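Local coordinates for EGF family domain-containing protein (PDB 4Z80) that binds a peptide of the rhoptry neck protein RON2L1 as an AMA-type antigen, and probably takes part in moving-junction formation during host-cell invasion, at residues K23-L28 and S52-Y57; G59-Y64 and P88-G93; A70-S75 and G272-S277; A94-G99 and S334-D339; R276-M281 and G293-D298. All coordinates share one frame; numbering follows the deposited sequence.

Contact 1: K23-L28 and S52-Y57; sequences KNHVDL and SNVGVY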
# COMPACT_ATOMS: atom_id res chain seq x y z
N LYS A 23 -9.63 -17.00 -3.51
CA LYS A 23 -11.00 -16.55 -3.73
C LYS A 23 -11.23 -15.10 -3.29
O LYS A 23 -12.01 -14.38 -3.90
CB LYS A 23 -11.97 -17.47 -2.98
CG LYS A 23 -13.45 -17.19 -3.26
CD LYS A 23 -14.34 -18.20 -2.56
CE LYS A 23 -15.77 -18.13 -3.05
NZ LYS A 23 -16.50 -16.93 -2.56
N ASN A 24 -10.54 -14.67 -2.23
CA ASN A 24 -10.86 -13.41 -1.57
C ASN A 24 -9.84 -12.29 -1.79
O ASN A 24 -10.18 -11.13 -1.64
CB ASN A 24 -11.04 -13.66 -0.08
CG ASN A 24 -12.22 -14.56 0.20
OD1 ASN A 24 -13.12 -14.68 -0.63
ND2 ASN A 24 -12.23 -15.21 1.35
N HIS A 25 -8.62 -12.64 -2.17
CA HIS A 25 -7.60 -11.65 -2.49
C HIS A 25 -7.80 -11.24 -3.95
O HIS A 25 -7.07 -11.67 -4.86
CB HIS A 25 -6.20 -12.21 -2.25
CG HIS A 25 -5.12 -11.17 -2.27
ND1 HIS A 25 -5.11 -10.09 -1.42
CD2 HIS A 25 -3.99 -11.08 -3.01
CE1 HIS A 25 -4.03 -9.36 -1.65
NE2 HIS A 25 -3.33 -9.94 -2.61
N VAL A 26 -8.80 -10.40 -4.16
CA VAL A 26 -9.30 -10.12 -5.48
C VAL A 26 -8.86 -8.75 -5.97
O VAL A 26 -8.29 -7.95 -5.23
CB VAL A 26 -10.83 -10.20 -5.53
CG1 VAL A 26 -11.31 -11.56 -5.07
CG2 VAL A 26 -11.47 -9.12 -4.68
N ASP A 27 -9.12 -8.51 -7.25
CA ASP A 27 -8.90 -7.22 -7.87
C ASP A 27 -10.25 -6.53 -7.96
O ASP A 27 -11.07 -6.89 -8.80
CB ASP A 27 -8.30 -7.39 -9.27
CG ASP A 27 -8.03 -6.06 -9.96
OD1 ASP A 27 -7.47 -5.15 -9.31
OD2 ASP A 27 -8.36 -5.93 -11.16
N LEU A 28 -10.50 -5.58 -7.07
CA LEU A 28 -11.77 -4.88 -7.11
C LEU A 28 -11.57 -3.43 -7.50
O LEU A 28 -10.48 -2.86 -7.37
CB LEU A 28 -12.49 -4.97 -5.76
CG LEU A 28 -11.97 -4.22 -4.53
CD1 LEU A 28 -12.36 -2.74 -4.51
CD2 LEU A 28 -12.48 -4.90 -3.27
N SER A 52 -10.15 -12.81 -9.54
CA SER A 52 -9.68 -13.34 -8.27
C SER A 52 -8.20 -13.72 -8.38
O SER A 52 -7.57 -13.51 -9.42
CB SER A 52 -10.52 -14.55 -7.86
OG SER A 52 -10.34 -15.62 -8.77
N ASN A 53 -7.65 -14.25 -7.29
CA ASN A 53 -6.30 -14.80 -7.31
C ASN A 53 -5.24 -13.79 -7.74
O ASN A 53 -4.34 -14.10 -8.52
CB ASN A 53 -6.25 -16.02 -8.23
CG ASN A 53 -5.01 -16.88 -8.01
OD1 ASN A 53 -4.53 -17.03 -6.89
ND2 ASN A 53 -4.48 -17.44 -9.10
N VAL A 54 -5.35 -12.56 -7.24
CA VAL A 54 -4.32 -11.55 -7.45
C VAL A 54 -3.03 -12.01 -6.79
O VAL A 54 -3.05 -12.64 -5.73
CB VAL A 54 -4.76 -10.17 -6.90
CG1 VAL A 54 -3.62 -9.15 -6.93
CG2 VAL A 54 -5.95 -9.65 -7.68
N GLY A 55 -1.88 -11.70 -7.39
CA GLY A 55 -0.61 -12.07 -6.81
C GLY A 55 -0.41 -11.51 -5.40
O GLY A 55 -0.67 -10.34 -5.16
N VAL A 56 0.06 -12.35 -4.48
CA VAL A 56 0.28 -11.95 -3.09
C VAL A 56 1.67 -11.35 -2.88
O VAL A 56 1.83 -10.31 -2.24
CB VAL A 56 0.07 -13.17 -2.14
CG1 VAL A 56 0.54 -12.88 -0.70
CG2 VAL A 56 -1.40 -13.58 -2.14
N TYR A 57 2.70 -12.01 -3.41
CA TYR A 57 4.05 -11.49 -3.32
C TYR A 57 4.13 -10.17 -4.07
O TYR A 57 4.61 -9.16 -3.55
CB TYR A 57 5.04 -12.52 -3.89
CG TYR A 57 6.50 -12.22 -3.66
CD1 TYR A 57 7.04 -12.22 -2.38
CD2 TYR A 57 7.35 -11.98 -4.73
CE1 TYR A 57 8.39 -11.96 -2.17
CE2 TYR A 57 8.70 -11.74 -4.52
CZ TYR A 57 9.21 -11.74 -3.25
OH TYR A 57 10.56 -11.48 -3.06
O HOH W 1 -1.16 -8.23 -3.60
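His25 and Val54 meet twice, through backbone and through side chain, where the chain leaves helix 21-24 for strand 27-30 and passes the loop that follows strand 43-51. The amide N of Val54 gives its hydrogen to the carbonyl O of His25 at 3.1 Å, arriving nearly along the C=O axis. His25, the first residue to depart from the helix, is the centre of an inverse gamma turn, and its carbonyl faces the loop.

The imidazole can be followed outward. From CB, chi1 of -168° sets CG opposite the backbone N and swings the ring over to residues 54-56. CD2 then lies 3.3 Å from Val54 O, at the ring edge, and 3.7 Å from CG2 of Val56, which crosses the ring obliquely. At the tip, a water 2.9 Å from NE2 lies in the ring plane and donates to Gly55 O. The other ring nitrogen, ND1, is hydrogen-bonded to the backbone N of Cys95.

Beside the ring, Val54 CG2 fills the angle between the main chain of Val26 and Asp27, 3.4 Å from Asp27 N and 3.6 Å from Asp27 CB. The carboxylate of Asp27 is engaged elsewhere, by Ser61 and Arg50.

With a partner at each nitrogen, one protein and one water, the buried imidazole is fixed in rotation and its polar atoms are satisfied.

Contact 2: G59-Y64 and P88-G93; sequences GYSEMY and PYMAAG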
# COMPACT_ATOMS: atom_id res chain seq x y z
N GLY A 59 1.38 -8.01 -6.57
CA GLY A 59 0.02 -7.93 -7.07
C GLY A 59 -0.20 -6.74 -7.98
O GLY A 59 0.08 -5.62 -7.59
N TYR A 60 -0.69 -7.01 -9.19
CA TYR A 60 -0.94 -5.99 -10.19
C TYR A 60 -2.27 -6.21 -10.89
O TYR A 60 -2.67 -7.36 -11.13
CB TYR A 60 0.14 -5.98 -11.29
CG TYR A 60 1.54 -5.64 -10.86
CD1 TYR A 60 1.81 -4.52 -10.08
CD2 TYR A 60 2.60 -6.44 -11.24
CE1 TYR A 60 3.11 -4.22 -9.69
CE2 TYR A 60 3.90 -6.14 -10.86
CZ TYR A 60 4.15 -5.04 -10.08
OH TYR A 60 5.44 -4.74 -9.69
N SER A 61 -2.90 -5.12 -11.28
CA SER A 61 -3.94 -5.17 -12.30
C SER A 61 -3.84 -3.92 -13.16
O SER A 61 -3.16 -2.97 -12.81
CB SER A 61 -5.33 -5.28 -11.67
OG SER A 61 -5.66 -4.09 -10.99
N GLU A 62 -4.51 -3.94 -14.30
CA GLU A 62 -4.46 -2.80 -15.20
C GLU A 62 -4.99 -1.54 -14.53
O GLU A 62 -6.05 -1.54 -13.91
CB GLU A 62 -5.26 -3.08 -16.46
CG GLU A 62 -4.57 -4.05 -17.43
CD GLU A 62 -4.60 -5.50 -16.98
OE1 GLU A 62 -5.37 -5.84 -16.05
OE2 GLU A 62 -3.84 -6.30 -17.56
N MET A 63 -4.24 -0.45 -14.68
CA MET A 63 -4.67 0.83 -14.18
C MET A 63 -6.11 1.09 -14.63
O MET A 63 -6.44 0.97 -15.81
CB MET A 63 -3.74 1.94 -14.66
CG MET A 63 -4.21 3.36 -14.29
SD MET A 63 -4.40 3.64 -12.51
CE MET A 63 -2.69 3.75 -11.99
N TYR A 64 -6.95 1.42 -13.66
CA TYR A 64 -8.36 1.69 -13.89
C TYR A 64 -8.62 3.14 -13.52
O TYR A 64 -8.38 3.54 -12.38
CB TYR A 64 -9.22 0.76 -13.05
CG TYR A 64 -10.70 1.00 -13.15
CD1 TYR A 64 -11.43 0.50 -14.21
CD2 TYR A 64 -11.38 1.70 -12.16
CE1 TYR A 64 -12.80 0.70 -14.30
CE2 TYR A 64 -12.75 1.91 -12.24
CZ TYR A 64 -13.45 1.41 -13.31
OH TYR A 64 -14.80 1.61 -13.39
N PRO A 88 0.95 -0.85 -17.90
CA PRO A 88 0.50 0.17 -16.95
C PRO A 88 -0.36 -0.44 -15.86
O PRO A 88 -1.59 -0.52 -15.97
CB PRO A 88 -0.27 1.16 -17.82
CG PRO A 88 -0.68 0.41 -19.01
CD PRO A 88 0.25 -0.75 -19.19
N TYR A 89 0.31 -0.90 -14.82
CA TYR A 89 -0.31 -1.60 -13.71
C TYR A 89 -0.42 -0.75 -12.44
O TYR A 89 0.52 -0.05 -12.06
CB TYR A 89 0.50 -2.85 -13.35
CG TYR A 89 0.39 -4.05 -14.27
CD1 TYR A 89 -0.80 -4.37 -14.91
CD2 TYR A 89 1.47 -4.89 -14.44
CE1 TYR A 89 -0.88 -5.50 -15.72
CE2 TYR A 89 1.40 -6.00 -15.25
CZ TYR A 89 0.23 -6.30 -15.89
OH TYR A 89 0.17 -7.43 -16.68
N MET A 90 -1.57 -0.86 -11.77
CA MET A 90 -1.69 -0.41 -10.39
C MET A 90 -1.46 -1.59 -9.44
O MET A 90 -1.70 -2.74 -9.80
CB MET A 90 -3.07 0.23 -10.13
CG MET A 90 -4.25 -0.68 -10.35
SD MET A 90 -5.79 0.29 -10.24
CE MET A 90 -6.98 -1.04 -10.40
N ALA A 91 -0.98 -1.29 -8.24
CA ALA A 91 -0.84 -2.29 -7.19
C ALA A 91 -2.23 -2.80 -6.81
O ALA A 91 -3.15 -2.00 -6.59
CB ALA A 91 -0.12 -1.72 -5.98
N ALA A 92 -2.39 -4.12 -6.74
CA ALA A 92 -3.70 -4.74 -6.57
C ALA A 92 -3.64 -5.85 -5.54
O ALA A 92 -2.57 -6.40 -5.26
CB ALA A 92 -4.19 -5.29 -7.90
N GLY A 93 -4.81 -6.19 -5.01
CA GLY A 93 -4.97 -7.25 -4.03
C GLY A 93 -5.81 -6.74 -2.87
O GLY A 93 -5.39 -5.85 -2.15
O HOH W 2 -2.45 -8.52 -16.70
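Ser61 and Met90 are the hydrogen-bonded pair at the middle of a two-stranded antiparallel sheet made by strands 60-62 and 89-91, whose short axes run at 137° to each other. Ser61 N donates to Met90 O at 3.0 Å, and Met90 N to Ser61 O at 2.8 Å. The pairing runs on past both ends: Met63 N reaches Pro88 O at 2.9 Å with an almost straight bond, while Ala92 N meets Gly59 O from above the carbonyl plane. This small ribbon leans on strand 43-51 through Arg50 and on helix 80-84 through Thr81.

Ser61 and Met90 point to the same face of the sheet, where the methionine, extended beyond CG, brings CE within 3.4 Å of Ser61 OG; that hydroxyl is bonded to Asp27. Tyr60 and Tyr89 have rings 10° from parallel but slid apart, so Tyr60 CB, not its ring, sits over the Tyr89 face, 3.9 Å from its centroid. Glu62 OE2 and Tyr89 OH share a water, and Tyr60 OH is bonded to Gln297 N.

Contact 3: A70-S75 and G272-S277; sequences AYCQSS and GNCFRS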
# COMPACT_ATOMS: atom_id res chain seq x y z
N ALA A 70 -10.56 10.10 -17.59
CA ALA A 70 -9.82 8.83 -17.62
C ALA A 70 -8.32 9.06 -17.79
O ALA A 70 -7.66 8.34 -18.53
CB ALA A 70 -10.36 7.93 -18.73
N TYR A 71 -7.80 10.05 -17.07
CA TYR A 71 -6.42 10.52 -17.25
C TYR A 71 -5.37 9.42 -17.32
O TYR A 71 -4.58 9.37 -18.25
CB TYR A 71 -6.03 11.45 -16.10
CG TYR A 71 -6.86 12.71 -15.96
CD1 TYR A 71 -6.72 13.76 -16.85
CD2 TYR A 71 -7.77 12.85 -14.92
CE1 TYR A 71 -7.47 14.91 -16.72
CE2 TYR A 71 -8.52 13.99 -14.78
CZ TYR A 71 -8.37 15.02 -15.68
OH TYR A 71 -9.11 16.17 -15.54
N CYS A 72 -5.36 8.54 -16.32
CA CYS A 72 -4.25 7.61 -16.17
C CYS A 72 -4.40 6.37 -17.04
O CYS A 72 -3.54 5.50 -17.01
CB CYS A 72 -4.10 7.21 -14.70
SG CYS A 72 -3.71 8.60 -13.58
N GLN A 73 -5.47 6.31 -17.83
CA GLN A 73 -5.62 5.25 -18.83
C GLN A 73 -5.05 5.66 -20.19
O GLN A 73 -4.96 4.84 -21.10
CB GLN A 73 -7.10 4.86 -18.99
CG GLN A 73 -7.58 3.97 -17.87
CD GLN A 73 -9.04 3.53 -17.98
OE1 GLN A 73 -9.55 2.87 -17.08
NE2 GLN A 73 -9.72 3.91 -19.07
N SER A 74 -4.65 6.92 -20.31
CA SER A 74 -4.06 7.44 -21.55
C SER A 74 -2.72 6.79 -21.87
O SER A 74 -1.93 6.50 -20.97
CB SER A 74 -3.87 8.95 -21.45
OG SER A 74 -3.13 9.43 -22.57
N SER A 75 -2.46 6.58 -23.16
CA SER A 75 -1.19 6.01 -23.58
C SER A 75 -0.03 6.96 -23.28
O SER A 75 1.12 6.53 -23.21
CB SER A 75 -1.21 5.67 -25.08
OG SER A 75 -1.50 6.82 -25.85
N GLY A 272 3.66 13.10 -18.23
CA GLY A 272 4.22 13.04 -16.89
C GLY A 272 3.67 11.86 -16.11
O GLY A 272 2.80 11.15 -16.61
N ASN A 273 4.19 11.62 -14.91
CA ASN A 273 3.64 10.58 -14.05
C ASN A 273 2.20 10.86 -13.68
O ASN A 273 1.84 11.98 -13.31
CB ASN A 273 4.48 10.43 -12.78
CG ASN A 273 5.70 9.55 -12.98
OD1 ASN A 273 5.64 8.32 -12.83
ND2 ASN A 273 6.81 10.16 -13.33
N CYS A 274 1.37 9.83 -13.82
CA CYS A 274 -0.04 9.88 -13.46
C CYS A 274 -0.21 9.06 -12.19
O CYS A 274 -0.01 7.84 -12.22
CB CYS A 274 -0.91 9.34 -14.59
SG CYS A 274 -2.61 9.95 -14.62
N PHE A 275 -0.56 9.73 -11.10
CA PHE A 275 -0.67 9.10 -9.78
C PHE A 275 -2.12 8.77 -9.47
O PHE A 275 -2.95 9.66 -9.34
CB PHE A 275 -0.09 10.02 -8.70
CG PHE A 275 1.38 10.29 -8.85
CD1 PHE A 275 2.32 9.38 -8.41
CD2 PHE A 275 1.83 11.46 -9.45
CE1 PHE A 275 3.67 9.62 -8.54
CE2 PHE A 275 3.18 11.70 -9.59
CZ PHE A 275 4.11 10.78 -9.14
N ARG A 276 -2.43 7.48 -9.36
CA ARG A 276 -3.79 7.05 -9.07
C ARG A 276 -3.77 5.72 -8.35
O ARG A 276 -2.91 4.87 -8.60
CB ARG A 276 -4.62 6.95 -10.35
CG ARG A 276 -6.06 6.48 -10.12
CD ARG A 276 -6.93 6.66 -11.35
NE ARG A 276 -8.29 6.17 -11.11
CZ ARG A 276 -9.35 6.93 -10.83
NH1 ARG A 276 -9.26 8.26 -10.77
NH2 ARG A 276 -10.52 6.34 -10.62
N SER A 277 -4.74 5.54 -7.45
CA SER A 277 -4.92 4.29 -6.73
C SER A 277 -3.63 3.82 -6.07
O SER A 277 -3.24 2.66 -6.16
CB SER A 277 -5.48 3.22 -7.67
OG SER A 277 -6.71 3.67 -8.20
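Cys72 and Cys274 are covalently joined, SG to SG at 2.0 Å, and the disulfide accounts for most of what passes between residues 70-75 and 272-277. Its chi3 of -81° is the left-handed sense, with Cys72 CB and Cys274 CB 3.8 Å apart. The two cysteines reach the bond differently: SG of Cys72 stays beside its own backbone N (chi1 -62°), whereas that of Cys274 swings to the far side of its N (chi1 -155°).

Van der Waals contacts close round the sulfurs. Arg276 CB lies 3.7 Å from Cys72 SG, and Tyr71 CB 4.0 Å from Cys274 SG. The bond thus ties a short 3-10 turn, residues 71-73 in the loop after strand 60-62, to the irregular chain leading into strand 280-283, in the part that belongs to the apical membrane antigen (PAN) family; about 200 residues of sequence separate the two cysteines.

Polar groups look outward from the disulfide. The Tyr71 side chain runs off from it to bond Asp171 through OH, and the residue also packs on Asn9 of the bound RON2L1 peptide, a separate chain. Arg276 extends straight from CG to NE; its guanidinium makes salt bridges with Asp175 and Glu177, and NE donates to Tyr64 O.

Contact 4: A94-G99 and S334-D339; sequences ACPNYG and SHTRPD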
# COMPACT_ATOMS: atom_id res chain seq x y z
N ALA A 94 -6.99 -7.32 -2.70
CA ALA A 94 -7.96 -6.78 -1.73
C ALA A 94 -7.61 -7.00 -0.26
O ALA A 94 -8.13 -6.27 0.58
CB ALA A 94 -9.33 -7.37 -2.01
N CYS A 95 -6.76 -7.97 0.05
CA CYS A 95 -6.40 -8.24 1.44
C CYS A 95 -5.14 -7.49 1.85
O CYS A 95 -4.16 -7.50 1.13
CB CYS A 95 -6.17 -9.74 1.67
SG CYS A 95 -7.64 -10.75 1.48
N PRO A 96 -5.16 -6.87 3.05
CA PRO A 96 -3.92 -6.32 3.59
C PRO A 96 -2.85 -7.40 3.74
O PRO A 96 -3.15 -8.53 4.12
CB PRO A 96 -4.35 -5.78 4.96
CG PRO A 96 -5.81 -5.56 4.84
CD PRO A 96 -6.31 -6.62 3.93
N ASN A 97 -1.61 -7.03 3.44
CA ASN A 97 -0.53 -8.00 3.42
C ASN A 97 0.41 -7.70 4.58
O ASN A 97 1.20 -6.76 4.53
CB ASN A 97 0.20 -7.95 2.08
CG ASN A 97 1.01 -9.19 1.82
OD1 ASN A 97 1.49 -9.84 2.73
ND2 ASN A 97 1.16 -9.53 0.54
N TYR A 98 0.25 -8.46 5.65
CA TYR A 98 0.97 -8.17 6.89
C TYR A 98 2.44 -8.56 6.82
O TYR A 98 2.79 -9.68 6.43
CB TYR A 98 0.27 -8.86 8.07
CG TYR A 98 -1.13 -8.33 8.28
CD1 TYR A 98 -1.34 -7.13 8.94
CD2 TYR A 98 -2.24 -9.02 7.80
CE1 TYR A 98 -2.62 -6.62 9.12
CE2 TYR A 98 -3.52 -8.52 7.99
CZ TYR A 98 -3.70 -7.32 8.64
OH TYR A 98 -4.97 -6.83 8.82
N GLY A 99 3.29 -7.61 7.19
CA GLY A 99 4.72 -7.80 7.21
C GLY A 99 5.41 -7.38 5.93
O GLY A 99 6.63 -7.23 5.90
N SER A 334 -4.95 0.36 -2.69
CA SER A 334 -6.02 1.36 -2.69
C SER A 334 -7.38 0.68 -2.68
O SER A 334 -8.36 1.23 -2.17
CB SER A 334 -5.86 2.26 -3.92
OG SER A 334 -6.69 3.42 -3.84
N HIS A 335 -7.43 -0.53 -3.23
CA HIS A 335 -8.67 -1.29 -3.34
C HIS A 335 -8.70 -2.43 -2.32
O HIS A 335 -8.84 -3.60 -2.67
CB HIS A 335 -8.82 -1.81 -4.77
CG HIS A 335 -8.98 -0.73 -5.80
ND1 HIS A 335 -7.97 -0.35 -6.65
CD2 HIS A 335 -10.05 0.04 -6.12
CE1 HIS A 335 -8.41 0.62 -7.45
NE2 HIS A 335 -9.67 0.87 -7.14
N THR A 336 -8.58 -2.07 -1.05
CA THR A 336 -8.69 -3.02 0.03
C THR A 336 -10.17 -3.28 0.32
O THR A 336 -10.97 -2.34 0.34
CB THR A 336 -7.98 -2.49 1.28
OG1 THR A 336 -6.57 -2.40 1.02
CG2 THR A 336 -8.20 -3.39 2.49
N ARG A 337 -10.55 -4.53 0.54
CA ARG A 337 -11.96 -4.87 0.73
C ARG A 337 -12.37 -4.53 2.18
O ARG A 337 -11.62 -4.77 3.12
CB ARG A 337 -12.25 -6.34 0.38
CG ARG A 337 -11.43 -7.42 1.12
CD ARG A 337 -11.70 -8.80 0.53
NE ARG A 337 -13.14 -9.09 0.51
CZ ARG A 337 -13.75 -9.93 -0.33
NH1 ARG A 337 -13.08 -10.60 -1.25
NH2 ARG A 337 -15.06 -10.08 -0.23
N PRO A 338 -13.55 -3.92 2.34
CA PRO A 338 -13.96 -3.41 3.65
C PRO A 338 -14.36 -4.51 4.62
O PRO A 338 -14.47 -4.27 5.83
CB PRO A 338 -15.16 -2.51 3.30
CG PRO A 338 -15.69 -3.06 2.05
CD PRO A 338 -14.50 -3.56 1.28
N ASP A 339 -14.55 -5.72 4.09
CA ASP A 339 -14.87 -6.89 4.90
C ASP A 339 -13.62 -7.74 5.14
O ASP A 339 -13.72 -8.94 5.38
CB ASP A 339 -15.97 -7.73 4.22
CG ASP A 339 -15.64 -8.06 2.77
OD1 ASP A 339 -14.56 -7.66 2.29
OD2 ASP A 339 -16.46 -8.74 2.12
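Ala94 and Arg337 are joined by one backbone hydrogen bond, Arg337 N to Ala94 O at 3.0 Å, with the donor in the carbonyl plane, on a lone pair. Two CA-H...O contacts flank it: Ala94 CA faces His335 O at 3.4 Å, and Thr336 CA faces Ala94 O at 3.3 Å. The chain just before strand 97-98 is thereby seated against the loop that runs from strand 329-332 to helix 340-343; strands 97-98 and 329-332 are themselves neighbours in an antiparallel sheet.

Side chains continue the fit. Arg337 leaves its CA with CG between the backbone N and carbonyl carbon (chi1 57°), which lays CG and CD alongside the Ala94 methyl, Ala94 CB to Arg337 CD 3.8 Å. A bend at chi3 (-54°) then turns the guanidinium to Asp339, gripped side-on: Arg337 NE to Asp339 OD1 at 2.7 Å and NH2 to OD2 at 3.0 Å. Both oxygens are met on their syn sides, somewhat out of the carboxylate plane. NH1 bonds Asn24 O. Further along, Pro96 CG touches Thr336 CG2 at 4.0 Å, the two side chains crossing at about a right angle, while Thr336 OG1 is taken up by Thr333 O. Next to Ala94, Cys95 is disulfide-bonded to Cys344, just past the helix.

Three bonds fix the rotation of the buried guanidinium, and the paired carboxylate probably offsets its charge; the arginine's methylenes are held against the Ala94 methyl.

Contact 5: R276-M281 and G293-D298; sequences RSLPAM and GYHTQD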
# COMPACT_ATOMS: atom_id res chain seq x y z
N ARG A 276 -2.43 7.48 -9.36
CA ARG A 276 -3.79 7.05 -9.07
C ARG A 276 -3.77 5.72 -8.35
O ARG A 276 -2.91 4.87 -8.60
CB ARG A 276 -4.62 6.95 -10.35
CG ARG A 276 -6.06 6.48 -10.12
CD ARG A 276 -6.93 6.66 -11.35
NE ARG A 276 -8.29 6.17 -11.11
CZ ARG A 276 -9.35 6.93 -10.83
NH1 ARG A 276 -9.26 8.26 -10.77
NH2 ARG A 276 -10.52 6.34 -10.62
N SER A 277 -4.74 5.54 -7.45
CA SER A 277 -4.92 4.29 -6.73
C SER A 277 -3.63 3.82 -6.07
O SER A 277 -3.24 2.66 -6.16
CB SER A 277 -5.48 3.22 -7.67
OG SER A 277 -6.71 3.67 -8.20
N LEU A 278 -2.97 4.75 -5.38
CA LEU A 278 -1.66 4.48 -4.82
C LEU A 278 -1.73 3.47 -3.69
O LEU A 278 -2.63 3.53 -2.86
CB LEU A 278 -1.02 5.77 -4.31
CG LEU A 278 -0.72 6.83 -5.36
CD1 LEU A 278 -0.09 8.05 -4.70
CD2 LEU A 278 0.17 6.31 -6.46
N PRO A 279 -0.76 2.55 -3.63
CA PRO A 279 -0.68 1.68 -2.47
C PRO A 279 -0.15 2.45 -1.26
O PRO A 279 0.29 3.60 -1.39
CB PRO A 279 0.30 0.59 -2.92
CG PRO A 279 1.21 1.27 -3.85
CD PRO A 279 0.37 2.34 -4.55
N ALA A 280 -0.20 1.83 -0.09
CA ALA A 280 0.20 2.50 1.14
C ALA A 280 0.78 1.51 2.14
O ALA A 280 0.52 0.31 2.07
CB ALA A 280 -1.00 3.23 1.76
N MET A 281 1.58 2.05 3.05
CA MET A 281 2.08 1.32 4.21
C MET A 281 1.36 1.79 5.47
O MET A 281 1.32 2.98 5.75
CB MET A 281 3.57 1.55 4.37
CG MET A 281 4.43 1.04 3.22
SD MET A 281 4.27 -0.74 2.93
CE MET A 281 4.70 -1.37 4.54
N GLY A 293 4.42 6.26 -3.72
CA GLY A 293 4.29 6.91 -5.01
C GLY A 293 4.37 5.97 -6.20
O GLY A 293 4.04 6.34 -7.32
N TYR A 294 4.80 4.74 -5.94
CA TYR A 294 5.04 3.75 -6.98
C TYR A 294 4.24 2.48 -6.75
O TYR A 294 4.11 2.02 -5.60
CB TYR A 294 6.53 3.40 -7.04
CG TYR A 294 7.48 4.49 -7.48
CD1 TYR A 294 7.15 5.38 -8.49
CD2 TYR A 294 8.73 4.62 -6.88
CE1 TYR A 294 8.05 6.36 -8.91
CE2 TYR A 294 9.63 5.59 -7.28
CZ TYR A 294 9.29 6.46 -8.30
OH TYR A 294 10.18 7.44 -8.70
N HIS A 295 3.72 1.91 -7.84
CA HIS A 295 3.00 0.64 -7.81
C HIS A 295 3.93 -0.56 -7.87
O HIS A 295 3.55 -1.66 -7.46
CB HIS A 295 2.02 0.57 -8.97
CG HIS A 295 0.95 1.61 -8.93
ND1 HIS A 295 -0.16 1.50 -8.11
CD2 HIS A 295 0.82 2.78 -9.59
CE1 HIS A 295 -0.93 2.56 -8.28
NE2 HIS A 295 -0.36 3.35 -9.18
N THR A 296 5.13 -0.35 -8.40
CA THR A 296 6.11 -1.43 -8.54
C THR A 296 6.37 -2.09 -7.19
O THR A 296 6.56 -1.40 -6.18
CB THR A 296 7.45 -0.87 -9.11
OG1 THR A 296 7.24 -0.34 -10.42
CG2 THR A 296 8.49 -1.97 -9.20
N GLN A 297 6.38 -3.42 -7.17
CA GLN A 297 6.72 -4.15 -5.96
C GLN A 297 8.01 -4.97 -6.07
O GLN A 297 8.62 -5.31 -5.07
CB GLN A 297 5.55 -5.07 -5.58
CG GLN A 297 4.35 -4.29 -5.05
CD GLN A 297 3.04 -4.95 -5.42
OE1 GLN A 297 2.69 -5.99 -4.88
NE2 GLN A 297 2.34 -4.36 -6.38
N ASP A 298 8.44 -5.25 -7.30
CA ASP A 298 9.67 -6.02 -7.55
C ASP A 298 10.31 -5.51 -8.83
O ASP A 298 9.63 -5.38 -9.85
CB ASP A 298 9.35 -7.51 -7.66
CG ASP A 298 10.59 -8.39 -7.60
OD1 ASP A 298 11.34 -8.46 -8.59
OD2 ASP A 298 10.80 -9.06 -6.55
O HOH W 3 -0.01 5.88 -10.33
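His295 sets its imidazole edge-on to the main chain of Arg276 and Ser277, both carbonyl oxygens lying near the ring plane. His295 CE1 stands 3.1 Å from Ser277 O, and NE2 is 3.0 Å from Arg276 O. A water in the same plane, 2.8 Å from NE2, accepts a hydrogen from the backbone N of Arg276, and so connects the ring to that residue through solvent. With CG opposite the carbonyl carbon, chi1 -63°, the ring reaches across to residues 276 and 277.

Leu278 and Pro279 cross the histidine at about right angles. Leu278 sends CD2 to within 4.1 Å of His295 NE2 and 4.0 Å of Gly293 O. The proline comes obliquely to the ring, Pro279 CD 3.7 Å from His295 ND1, and its CG rests against Tyr294 O at 3.5 Å.

These residues lie at the base of a beta hairpin: the 276-279 chain leads into strand 280-283, and the 293-298 chain leaves strand 289-291, its antiparallel neighbour, within the apical membrane antigen (PAN) family region. Past the hairpin, Gln297 folds back and its NE2 donates to His295 O at 3.1 Å, with the acceptor in the amide plane; the same nitrogen also bonds Gly59 O. The backbone N of His295 bonds Asp80 of helix 80-84, and the imidazole side chain also touches Met90 and Thr81.

Contact 2 is the junction of the set. It touches contact 1, 11 Å away centre to centre, where Ser61 OG lies 2.7 Å from Asp27 OD1, and contact 5, centres 9 Å apart, where Gln297 NE2 is 2.8 Å from Gly59 O. Arg276, shared by contacts 3 and 5, joins both to contact 2 by NE to Tyr64 O at 2.9 Å. Contacts 1 and 4, centres 10 Å apart, are linked by His25 ND1 to Cys95 N at 3.1 Å and Arg337 NH1 to Asn24 O. Contact 3 lies farthest from the centre of the chain, about 19 Å, and is the one of the five that the RON2L1 peptide touches, at Tyr71.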